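Local coordinates for hemolysin II regulatory protein (Bacillus cereus, PDB 2JJ7) that probably binds DNA as a dimeric transcriptional regulator of the TetR family, through a predicted helix-turn-helix motif, at residues I80-T91 and A170-T181. Residues are numbered along the deposited sequence; the frame is centred on the assembly and turned at random.
Sequences INALREYLTVFT and ADLVSRIISALT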
loop_
_atom_site.group_PDB
_atom_site.type_symbol
_atom_site.label_atom_id
_atom_site.label_comp_id
_atom_site.label_asym_id
_atom_site.label_seq_id
_atom_site.Cartn_x
_atom_site.Cartn_y
_atom_site.Cartn_z
ATOM N N ILE B 80 18.201 -5.929 -9.940
ATOM C CA ILE B 80 18.317 -5.812 -8.484
ATOM C C ILE B 80 19.015 -4.492 -8.095
ATOM O O ILE B 80 18.516 -3.751 -7.259
ATOM C CB ILE B 80 19.028 -7.040 -7.853
ATOM C CG1 ILE B 80 18.134 -8.288 -7.987
ATOM C CG2 ILE B 80 19.395 -6.774 -6.376
ATOM C CD1 ILE B 80 18.882 -9.644 -7.785
ATOM N N ASN B 81 20.151 -4.186 -8.722
ATOM C CA ASN B 81 20.839 -2.930 -8.445
ATOM C C ASN B 81 20.040 -1.697 -8.843
ATOM O O ASN B 81 20.019 -0.700 -8.108
ATOM C CB ASN B 81 22.220 -2.911 -9.093
ATOM C CG ASN B 81 23.227 -3.774 -8.346
ATOM O OD1 ASN B 81 22.885 -4.497 -7.405
ATOM N ND2 ASN B 81 24.469 -3.700 -8.768
ATOM N N ALA B 82 19.391 -1.750 -10.003
ATOM C CA ALA B 82 18.508 -0.660 -10.409
ATOM C C ALA B 82 17.439 -0.443 -9.346
ATOM O O ALA B 82 17.215 0.685 -8.912
ATOM C CB ALA B 82 17.868 -0.948 -11.750
ATOM N N LEU B 83 16.796 -1.520 -8.907
ATOM C CA LEU B 83 15.744 -1.394 -7.901
ATOM C C LEU B 83 16.267 -0.889 -6.543
ATOM O O LEU B 83 15.600 -0.077 -5.872
ATOM C CB LEU B 83 14.982 -2.711 -7.737
ATOM C CG LEU B 83 13.748 -2.666 -6.829
ATOM C CD1 LEU B 83 12.680 -1.750 -7.392
ATOM C CD2 LEU B 83 13.213 -4.066 -6.633
ATOM N N ARG B 84 17.431 -1.382 -6.128
ATOM C CA ARG B 84 18.032 -0.907 -4.883
ATOM C C ARG B 84 18.262 0.602 -4.952
ATOM O O ARG B 84 17.974 1.312 -3.993
ATOM C CB ARG B 84 19.328 -1.659 -4.533
ATOM C CG ARG B 84 19.775 -1.431 -3.089
ATOM C CD ARG B 84 20.811 -2.433 -2.597
ATOM N NE ARG B 84 20.249 -3.738 -2.232
ATOM C CZ ARG B 84 19.742 -4.043 -1.037
ATOM N NH1 ARG B 84 19.702 -3.133 -0.078
ATOM N NH2 ARG B 84 19.274 -5.266 -0.798
ATOM N N GLU B 85 18.736 1.096 -6.092
ATOM C CA GLU B 85 19.014 2.520 -6.222
ATOM C C GLU B 85 17.734 3.322 -6.219
ATOM O O GLU B 85 17.626 4.337 -5.509
ATOM C CB GLU B 85 19.830 2.843 -7.475
ATOM C CG GLU B 85 20.301 4.305 -7.480
ATOM C CD GLU B 85 21.396 4.592 -8.491
ATOM O OE1 GLU B 85 21.600 3.790 -9.420
ATOM O OE2 GLU B 85 22.063 5.633 -8.351
ATOM N N TYR B 86 16.772 2.868 -7.018
ATOM C CA TYR B 86 15.465 3.491 -7.072
ATOM C C TYR B 86 14.871 3.604 -5.656
ATOM O O TYR B 86 14.464 4.689 -5.223
ATOM C CB TYR B 86 14.548 2.668 -7.979
ATOM C CG TYR B 86 13.087 3.042 -7.923
ATOM C CD1 TYR B 86 12.244 2.527 -6.930
ATOM C CD2 TYR B 86 12.533 3.900 -8.869
ATOM C CE1 TYR B 86 10.906 2.873 -6.883
ATOM C CE2 TYR B 86 11.195 4.239 -8.821
ATOM C CZ TYR B 86 10.389 3.729 -7.830
ATOM O OH TYR B 86 9.046 4.066 -7.797
ATOM N N LEU B 87 14.819 2.475 -4.954
ATOM C CA LEU B 87 14.226 2.413 -3.622
ATOM C C LEU B 87 14.988 3.243 -2.592
ATOM O O LEU B 87 14.379 3.811 -1.683
ATOM C CB LEU B 87 14.138 0.956 -3.132
ATOM C CG LEU B 87 13.160 0.020 -3.850
ATOM C CD1 LEU B 87 13.257 -1.394 -3.285
ATOM C CD2 LEU B 87 11.735 0.526 -3.784
ATOM N N THR B 88 16.314 3.273 -2.716
ATOM C CA THR B 88 17.167 4.035 -1.799
ATOM C C THR B 88 16.894 5.544 -1.971
ATOM O O THR B 88 16.645 6.255 -0.988
ATOM C CB THR B 88 18.658 3.685 -1.998
ATOM O OG1 THR B 88 18.833 2.279 -1.819
ATOM C CG2 THR B 88 19.581 4.433 -0.997
ATOM N N VAL B 89 16.897 6.013 -3.220
ATOM C CA VAL B 89 16.631 7.425 -3.518
ATOM C C VAL B 89 15.244 7.840 -2.996
ATOM O O VAL B 89 15.105 8.877 -2.339
ATOM C CB VAL B 89 16.733 7.730 -5.032
ATOM C CG1 VAL B 89 16.242 9.149 -5.344
ATOM C CG2 VAL B 89 18.161 7.528 -5.546
ATOM N N PHE B 90 14.220 7.033 -3.279
ATOM C CA PHE B 90 12.868 7.419 -2.880
ATOM C C PHE B 90 12.579 7.322 -1.386
ATOM O O PHE B 90 12.013 8.242 -0.821
ATOM C CB PHE B 90 11.799 6.742 -3.744
ATOM C CG PHE B 90 11.627 7.404 -5.079
ATOM C CD1 PHE B 90 12.050 6.776 -6.253
ATOM C CD2 PHE B 90 11.107 8.696 -5.154
ATOM C CE1 PHE B 90 11.916 7.416 -7.494
ATOM C CE2 PHE B 90 10.965 9.357 -6.393
ATOM C CZ PHE B 90 11.363 8.713 -7.562
ATOM N N THR B 91 13.004 6.243 -0.731
ATOM C CA THR B 91 12.803 6.155 0.716
ATOM C C THR B 91 13.564 7.278 1.445
ATOM O O THR B 91 13.068 7.832 2.433
ATOM C CB THR B 91 13.203 4.787 1.308
ATOM O OG1 THR B 91 14.506 4.423 0.845
ATOM C CG2 THR B 91 12.193 3.685 0.917
ATOM N N ALA B 170 17.058 1.500 4.981
ATOM C CA ALA B 170 17.913 0.500 4.336
ATOM C C ALA B 170 17.310 -0.900 4.428
ATOM O O ALA B 170 17.436 -1.707 3.495
ATOM C CB ALA B 170 19.328 0.522 4.926
ATOM N N ASP B 171 16.639 -1.170 5.544
ATOM C CA ASP B 171 15.975 -2.445 5.755
ATOM C C ASP B 171 14.734 -2.559 4.908
ATOM O O ASP B 171 14.434 -3.639 4.394
ATOM C CB ASP B 171 15.617 -2.639 7.226
ATOM C CG ASP B 171 16.843 -2.769 8.115
ATOM O OD1 ASP B 171 17.934 -3.185 7.631
ATOM O OD2 ASP B 171 16.710 -2.451 9.318
ATOM N N LEU B 172 14.007 -1.451 4.770
ATOM C CA LEU B 172 12.821 -1.427 3.935
ATOM C C LEU B 172 13.196 -1.769 2.494
ATOM O O LEU B 172 12.548 -2.613 1.879
ATOM C CB LEU B 172 12.098 -0.070 4.021
ATOM C CG LEU B 172 10.784 0.049 3.237
ATOM C CD1 LEU B 172 9.793 -1.095 3.594
ATOM C CD2 LEU B 172 10.158 1.422 3.442
ATOM N N VAL B 173 14.259 -1.133 1.990
ATOM C CA VAL B 173 14.798 -1.393 0.649
ATOM C C VAL B 173 15.159 -2.879 0.492
ATOM O O VAL B 173 14.691 -3.527 -0.439
ATOM C CB VAL B 173 16.017 -0.473 0.322
ATOM C CG1 VAL B 173 16.682 -0.876 -1.014
ATOM C CG2 VAL B 173 15.587 1.010 0.273
ATOM N N SER B 174 15.961 -3.405 1.423
ATOM C CA SER B 174 16.343 -4.827 1.445
ATOM C C SER B 174 15.161 -5.779 1.502
ATOM O O SER B 174 15.141 -6.782 0.789
ATOM C CB SER B 174 17.264 -5.127 2.624
ATOM O OG SER B 174 18.549 -4.628 2.354
ATOM N N ARG B 175 14.193 -5.473 2.365
ATOM C CA ARG B 175 13.036 -6.342 2.555
ATOM C C ARG B 175 12.106 -6.329 1.337
ATOM O O ARG B 175 11.500 -7.351 1.001
ATOM C CB ARG B 175 12.269 -5.967 3.823
ATOM C CG ARG B 175 13.030 -6.223 5.113
ATOM C CD ARG B 175 12.079 -6.282 6.320
ATOM N NE ARG B 175 11.426 -7.589 6.434
ATOM C CZ ARG B 175 11.618 -8.452 7.427
ATOM N NH1 ARG B 175 10.983 -9.617 7.416
ATOM N NH2 ARG B 175 12.433 -8.156 8.434
ATOM N N ILE B 176 11.991 -5.176 0.679
ATOM C CA ILE B 176 11.201 -5.104 -0.550
ATOM C C ILE B 176 11.814 -6.005 -1.642
ATOM O O ILE B 176 11.114 -6.793 -2.275
ATOM C CB ILE B 176 11.019 -3.653 -1.035
ATOM C CG1 ILE B 176 10.037 -2.912 -0.121
ATOM C CG2 ILE B 176 10.541 -3.632 -2.494
ATOM C CD1 ILE B 176 9.945 -1.380 -0.387
ATOM N N ILE B 177 13.123 -5.900 -1.824
ATOM C CA ILE B 177 13.842 -6.683 -2.810
ATOM C C ILE B 177 13.759 -8.179 -2.484
ATOM O O ILE B 177 13.499 -8.992 -3.372
ATOM C CB ILE B 177 15.315 -6.207 -2.908
ATOM C CG1 ILE B 177 15.372 -4.746 -3.402
ATOM C CG2 ILE B 177 16.155 -7.175 -3.796
ATOM C CD1 ILE B 177 16.762 -4.120 -3.393
ATOM N N SER B 178 13.957 -8.536 -1.218
ATOM C CA SER B 178 13.849 -9.936 -0.773
ATOM C C SER B 178 12.510 -10.560 -1.112
ATOM O O SER B 178 12.457 -11.693 -1.579
ATOM C CB SER B 178 14.041 -10.038 0.725
ATOM O OG SER B 178 15.398 -9.909 1.031
ATOM N N ALA B 179 11.433 -9.811 -0.866
ATOM C CA ALA B 179 10.088 -10.281 -1.141
ATOM C C ALA B 179 9.902 -10.569 -2.622
ATOM O O ALA B 179 9.129 -11.453 -2.982
ATOM C CB ALA B 179 9.051 -9.275 -0.648
ATOM N N LEU B 180 10.615 -9.827 -3.472
ATOM C CA LEU B 180 10.536 -10.034 -4.919
ATOM C C LEU B 180 11.444 -11.160 -5.445
ATOM O O LEU B 180 11.117 -11.827 -6.437
ATOM C CB LEU B 180 10.830 -8.728 -5.661
ATOM C CG LEU B 180 9.857 -7.578 -5.391
ATOM C CD1 LEU B 180 10.433 -6.261 -5.877
ATOM C CD2 LEU B 180 8.510 -7.852 -6.057
ATOM N N THR B 181 12.569 -11.376 -4.770
ATOM C CA THR B 181 13.583 -12.310 -5.243
ATOM C C THR B 181 13.366 -13.728 -4.698
ATOM O O THR B 181 14.032 -14.679 -5.117
ATOM C CB THR B 181 15.003 -11.809 -4.887
ATOM O OG1 THR B 181 15.068 -11.533 -3.482
ATOM C CG2 THR B 181 15.329 -10.531 -5.667
#
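Val173 and Ile177 of helix 169-181 pack as knobs into holes on helix 79-96, joining two roughly antiparallel helices (144° between segment directions, axes 9.4 Å apart) of the all-helical C-terminal domain of this TetR-family regulator. Val173 enters the hole formed by Arg84, Leu87, Thr88 and Thr91; its CG2 lies 3.7 Å from Leu87 CB, while CG1 rests against Arg84 CG. One turn on, Ile177 fills the hole of Ile80, Leu83, Arg84 and Leu87. With CG1 of Ile177 turned away from its own carbonyl carbon (chi1 -63°), its branches divide the work: CG2 faces Ile80, CG1 meets the methyls of Leu83 and Leu87, and CD1 reaches Arg84. Deeper in the interface, Leu87 CD1 touches Ile176 CG2 at 3.6 Å, and Leu83 CD2 meets Leu180 CD1, the two side chains running nearly perpendicular. Leu83 also packs on helix 129-138 and Ile176 on helix 147-158, so both helices are tied into the domain core, whereas Leu172 reaches Phe163 of the second subunit.

The polar contacts are of two kinds. Within helix 79-96, Thr91 OG1 donates to Leu87 O at 2.6 Å, a carbonyl that also accepts Thr91 N; this turns the hydroxyl back onto its own helix, even as OG1 packs against Val173 CG2. Between the helices, Arg84 is modelled in two conformers; in the one described here, bent at chi3 (-78°), Ile177 CD1 lies over one guanidinium face, off its centre, and Ser174 OG accepts from NH1 at 3.1 Å and from NH2 at 3.3 Å, almost exactly in the guanidinium plane.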